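Local coordinates for protein DyP2 (Amycolatopsis sp. ATCC 39116, PDB 4G2C) that probably uses haem and peroxide to oxidise dyes and lignin-related compounds as a multifunctional dye-decolourising peroxidase, and binds a manganese(II) ion, at residues L290-R303 / Y454-D468. Residues are numbered along the deposited sequence; the frame is centred on the assembly and turned at random.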
# COMPACT_ATOMS: atom_id res chain seq x y z
N LEU A 290 -14.96 15.75 16.00
CA LEU A 290 -13.69 16.00 16.69
C LEU A 290 -13.39 17.49 16.70
O LEU A 290 -12.97 18.04 17.72
CB LEU A 290 -12.53 15.22 16.06
CG LEU A 290 -11.10 15.51 16.56
CD1 LEU A 290 -10.93 15.22 18.05
CD2 LEU A 290 -10.05 14.72 15.77
N ALA A 291 -13.63 18.15 15.57
CA ALA A 291 -13.42 19.60 15.49
C ALA A 291 -14.28 20.29 16.55
O ALA A 291 -13.80 21.10 17.33
CB ALA A 291 -13.75 20.13 14.09
N HIS A 292 -15.57 19.95 16.57
CA HIS A 292 -16.47 20.54 17.55
C HIS A 292 -15.99 20.27 18.97
O HIS A 292 -15.99 21.17 19.81
CB HIS A 292 -17.90 20.02 17.37
CG HIS A 292 -18.88 20.63 18.32
ND1 HIS A 292 -19.27 20.00 19.49
CD2 HIS A 292 -19.53 21.81 18.30
CE1 HIS A 292 -20.13 20.76 20.13
NE2 HIS A 292 -20.30 21.87 19.43
N ASP A 293 -15.60 19.02 19.23
CA ASP A 293 -15.07 18.61 20.53
C ASP A 293 -13.88 19.48 20.96
O ASP A 293 -13.77 19.85 22.13
CB ASP A 293 -14.61 17.15 20.46
CG ASP A 293 -15.63 16.18 21.03
OD1 ASP A 293 -16.73 16.61 21.47
OD2 ASP A 293 -15.33 14.96 21.02
N LEU A 294 -13.00 19.77 20.02
CA LEU A 294 -11.74 20.44 20.35
C LEU A 294 -11.88 21.95 20.33
O LEU A 294 -10.89 22.68 20.45
CB LEU A 294 -10.65 20.00 19.37
CG LEU A 294 -10.26 18.52 19.44
CD1 LEU A 294 -9.21 18.23 18.40
CD2 LEU A 294 -9.75 18.14 20.83
N GLY A 295 -13.11 22.43 20.16
CA GLY A 295 -13.37 23.85 20.01
C GLY A 295 -12.82 24.49 18.74
O GLY A 295 -12.72 25.71 18.67
N LEU A 296 -12.48 23.70 17.73
CA LEU A 296 -11.93 24.26 16.49
C LEU A 296 -12.93 25.12 15.70
O LEU A 296 -14.13 24.83 15.67
CB LEU A 296 -11.37 23.16 15.57
CG LEU A 296 -10.35 22.19 16.17
CD1 LEU A 296 -9.69 21.39 15.07
CD2 LEU A 296 -9.29 22.92 17.02
N ARG A 297 -12.43 26.15 15.04
CA ARG A 297 -13.29 27.13 14.40
C ARG A 297 -12.86 27.50 12.98
O ARG A 297 -11.68 27.45 12.65
CB ARG A 297 -13.34 28.39 15.28
CG ARG A 297 -13.19 28.06 16.76
CD ARG A 297 -13.85 29.07 17.66
NE ARG A 297 -15.25 29.30 17.32
CZ ARG A 297 -16.03 30.21 17.91
NH1 ARG A 297 -15.54 30.97 18.88
NH2 ARG A 297 -17.29 30.36 17.53
N GLY A 298 -13.83 27.87 12.15
CA GLY A 298 -13.53 28.34 10.81
C GLY A 298 -12.92 27.27 9.93
O GLY A 298 -13.21 26.08 10.09
N GLU A 299 -12.08 27.68 8.99
CA GLU A 299 -11.39 26.73 8.13
C GLU A 299 -10.50 25.81 8.97
O GLU A 299 -10.37 24.62 8.66
CB GLU A 299 -10.58 27.44 7.02
CG GLU A 299 -11.36 27.72 5.72
CD GLU A 299 -11.57 26.47 4.83
OE1 GLU A 299 -10.63 26.08 4.09
OE2 GLU A 299 -12.69 25.89 4.84
N ASP A 300 -9.93 26.34 10.05
CA ASP A 300 -9.11 25.55 10.97
C ASP A 300 -9.79 24.26 11.43
O ASP A 300 -9.13 23.39 11.99
CB ASP A 300 -8.70 26.39 12.19
CG ASP A 300 -7.71 25.66 13.10
OD1 ASP A 300 -6.71 25.09 12.60
OD2 ASP A 300 -7.92 25.66 14.33
N ARG A 301 -11.09 24.13 11.20
CA ARG A 301 -11.78 22.88 11.54
C ARG A 301 -11.26 21.69 10.73
O ARG A 301 -11.38 20.54 11.15
CB ARG A 301 -13.29 23.03 11.37
CG ARG A 301 -13.99 23.64 12.59
CD ARG A 301 -15.42 23.99 12.28
NE ARG A 301 -15.52 25.04 11.26
CZ ARG A 301 -16.43 25.08 10.29
NH1 ARG A 301 -16.44 26.08 9.41
NH2 ARG A 301 -17.34 24.11 10.18
N GLU A 302 -10.70 21.99 9.56
CA GLU A 302 -10.05 21.00 8.70
C GLU A 302 -8.90 20.28 9.41
O GLU A 302 -8.54 19.16 9.03
CB GLU A 302 -9.50 21.67 7.44
CG GLU A 302 -10.54 22.16 6.45
CD GLU A 302 -9.93 23.04 5.36
OE1 GLU A 302 -8.73 23.36 5.48
OE2 GLU A 302 -10.65 23.40 4.40
N ARG A 303 -8.30 20.93 10.41
CA ARG A 303 -7.17 20.35 11.13
C ARG A 303 -7.57 19.09 11.90
O ARG A 303 -6.72 18.25 12.22
CB ARG A 303 -6.51 21.37 12.04
CG ARG A 303 -5.26 20.87 12.72
CD ARG A 303 -4.39 22.05 13.16
NE ARG A 303 -5.15 23.02 13.93
CZ ARG A 303 -5.25 23.01 15.25
NH1 ARG A 303 -4.62 22.08 15.96
NH2 ARG A 303 -5.97 23.93 15.87
N TYR A 454 -5.73 14.96 22.19
CA TYR A 454 -5.32 15.80 21.08
C TYR A 454 -4.84 17.13 21.65
O TYR A 454 -5.16 17.46 22.79
CB TYR A 454 -6.50 16.04 20.12
CG TYR A 454 -7.20 14.77 19.67
CD1 TYR A 454 -8.04 14.07 20.52
CD2 TYR A 454 -7.01 14.28 18.38
CE1 TYR A 454 -8.67 12.92 20.11
CE2 TYR A 454 -7.64 13.12 17.96
CZ TYR A 454 -8.47 12.45 18.83
OH TYR A 454 -9.11 11.30 18.41
N ALA A 455 -4.08 17.88 20.87
CA ALA A 455 -3.68 19.22 21.25
C ALA A 455 -4.53 20.17 20.44
O ALA A 455 -4.33 20.29 19.23
CB ALA A 455 -2.20 19.45 20.95
N PRO A 456 -5.49 20.84 21.09
CA PRO A 456 -6.38 21.74 20.36
C PRO A 456 -5.60 22.86 19.67
O PRO A 456 -6.00 23.30 18.60
CB PRO A 456 -7.26 22.34 21.47
CG PRO A 456 -7.14 21.39 22.62
CD PRO A 456 -5.74 20.86 22.54
N GLU A 457 -4.50 23.29 20.28
CA GLU A 457 -3.71 24.41 19.76
C GLU A 457 -2.34 23.97 19.21
O GLU A 457 -1.46 23.53 19.97
CB GLU A 457 -3.56 25.47 20.84
CG GLU A 457 -2.57 26.55 20.49
CD GLU A 457 -2.68 27.76 21.41
OE1 GLU A 457 -2.91 27.59 22.63
OE2 GLU A 457 -2.53 28.89 20.89
N TRP A 458 -2.16 24.12 17.89
CA TRP A 458 -1.01 23.56 17.17
C TRP A 458 0.29 24.02 17.77
O TRP A 458 0.59 25.21 17.81
CB TRP A 458 -1.07 23.94 15.68
CG TRP A 458 -0.11 23.20 14.78
CD1 TRP A 458 -0.34 22.02 14.12
CD2 TRP A 458 1.22 23.61 14.38
NE1 TRP A 458 0.75 21.67 13.36
CE2 TRP A 458 1.72 22.62 13.50
CE3 TRP A 458 2.03 24.72 14.68
CZ2 TRP A 458 2.99 22.70 12.93
CZ3 TRP A 458 3.30 24.80 14.11
CH2 TRP A 458 3.77 23.78 13.24
N GLY A 459 1.08 23.06 18.23
CA GLY A 459 2.38 23.37 18.77
C GLY A 459 2.42 23.79 20.23
O GLY A 459 3.49 24.16 20.73
N HIS A 460 1.28 23.74 20.92
CA HIS A 460 1.22 24.11 22.35
C HIS A 460 0.86 22.93 23.26
O HIS A 460 0.43 21.88 22.78
CB HIS A 460 0.24 25.26 22.58
CG HIS A 460 0.75 26.58 22.10
ND1 HIS A 460 1.35 26.74 20.87
CD2 HIS A 460 0.79 27.80 22.69
CE1 HIS A 460 1.71 28.00 20.71
NE2 HIS A 460 1.38 28.66 21.81
N ASN A 461 1.03 23.12 24.56
CA ASN A 461 0.87 22.01 25.51
C ASN A 461 -0.56 21.78 26.01
O ASN A 461 -0.81 20.87 26.81
CB ASN A 461 1.82 22.18 26.71
CG ASN A 461 1.42 23.34 27.62
OD1 ASN A 461 0.36 23.96 27.46
ND2 ASN A 461 2.27 23.63 28.61
N ASN A 462 -1.49 22.59 25.55
CA ASN A 462 -2.88 22.37 25.92
C ASN A 462 -3.28 20.97 25.47
O ASN A 462 -3.02 20.59 24.33
CB ASN A 462 -3.79 23.43 25.27
CG ASN A 462 -3.32 24.87 25.55
OD1 ASN A 462 -3.75 25.49 26.54
ND2 ASN A 462 -2.44 25.39 24.70
N VAL A 463 -3.89 20.20 26.37
CA VAL A 463 -4.34 18.87 25.98
C VAL A 463 -5.82 18.63 26.34
O VAL A 463 -6.30 19.09 27.38
CB VAL A 463 -3.46 17.77 26.60
CG1 VAL A 463 -3.78 17.62 28.07
CG2 VAL A 463 -3.65 16.45 25.85
N ALA A 464 -6.52 17.91 25.46
CA ALA A 464 -7.95 17.66 25.64
C ALA A 464 -8.29 16.24 25.24
O ALA A 464 -7.76 15.71 24.26
CB ALA A 464 -8.76 18.63 24.81
N GLU A 465 -9.19 15.62 26.01
CA GLU A 465 -9.63 14.27 25.71
C GLU A 465 -10.98 14.31 25.02
O GLU A 465 -11.96 14.79 25.59
CB GLU A 465 -9.70 13.41 26.97
CG GLU A 465 -9.95 11.92 26.68
CD GLU A 465 -10.16 11.09 27.94
OE1 GLU A 465 -11.00 11.48 28.78
OE2 GLU A 465 -9.47 10.06 28.10
N ALA A 466 -11.03 13.81 23.79
CA ALA A 466 -12.28 13.77 23.04
C ALA A 466 -13.35 13.08 23.87
O ALA A 466 -13.05 12.29 24.76
CB ALA A 466 -12.09 13.04 21.70
N THR A 467 -14.61 13.38 23.55
CA THR A 467 -15.73 12.78 24.25
C THR A 467 -15.95 11.32 23.82
O THR A 467 -16.50 10.53 24.58
CB THR A 467 -17.02 13.59 24.01
OG1 THR A 467 -17.39 13.52 22.62
CG2 THR A 467 -16.81 15.05 24.39
N ASP A 468 -15.54 10.97 22.60
CA ASP A 468 -15.71 9.60 22.11
C ASP A 468 -14.49 9.12 21.32
O ASP A 468 -13.68 9.92 20.85
CB ASP A 468 -16.96 9.46 21.22
CG ASP A 468 -18.29 9.61 21.99
OD1 ASP A 468 -18.60 8.76 22.86
OD2 ASP A 468 -19.03 10.58 21.70
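Leu290 sets its CD1 methyl over the centre of one face of the Tyr454 ring: with CG turned away from the backbone N (chi1 173°), the branch points at the ring and CD1 makes a CH-pi contact 3.7 Å from the ring centroid, 7° off its normal. Leu294 crosses the tyrosine side chain at about a right angle, with CD1 3.9 Å from Tyr454 CB and CD2 against Ala464 CB, and Met307 of the following helix backs both Leu294 and Tyr454. On one flank Asp293 OD2 takes two bonds from Thr467: the hydroxyl OG1 meets the syn lone pair at 3.0 Å, while the backbone N comes from above the carboxylate plane at 3.1 Å. On the other flank the guanidinium of Arg303 is held flat between two partners. In a side-on salt bridge Arg303 NE meets Asp300 OD1 at 2.9 Å and NH2 meets OD2; the same Arg303 NH2 also reaches Pro456 O at 2.8 Å, nearly in the guanidinium plane. Trp458 CB sits over one guanidinium face, toward the rim; the indole stands 86° to the guanidinium plane, and Trp458 NE1 is hydrogen-bonded to Leu318 O. This seam joins the Schellman-capped end of helix 280-293 and its exit loop to the antiparallel hairpin of 453-454 and 464-465.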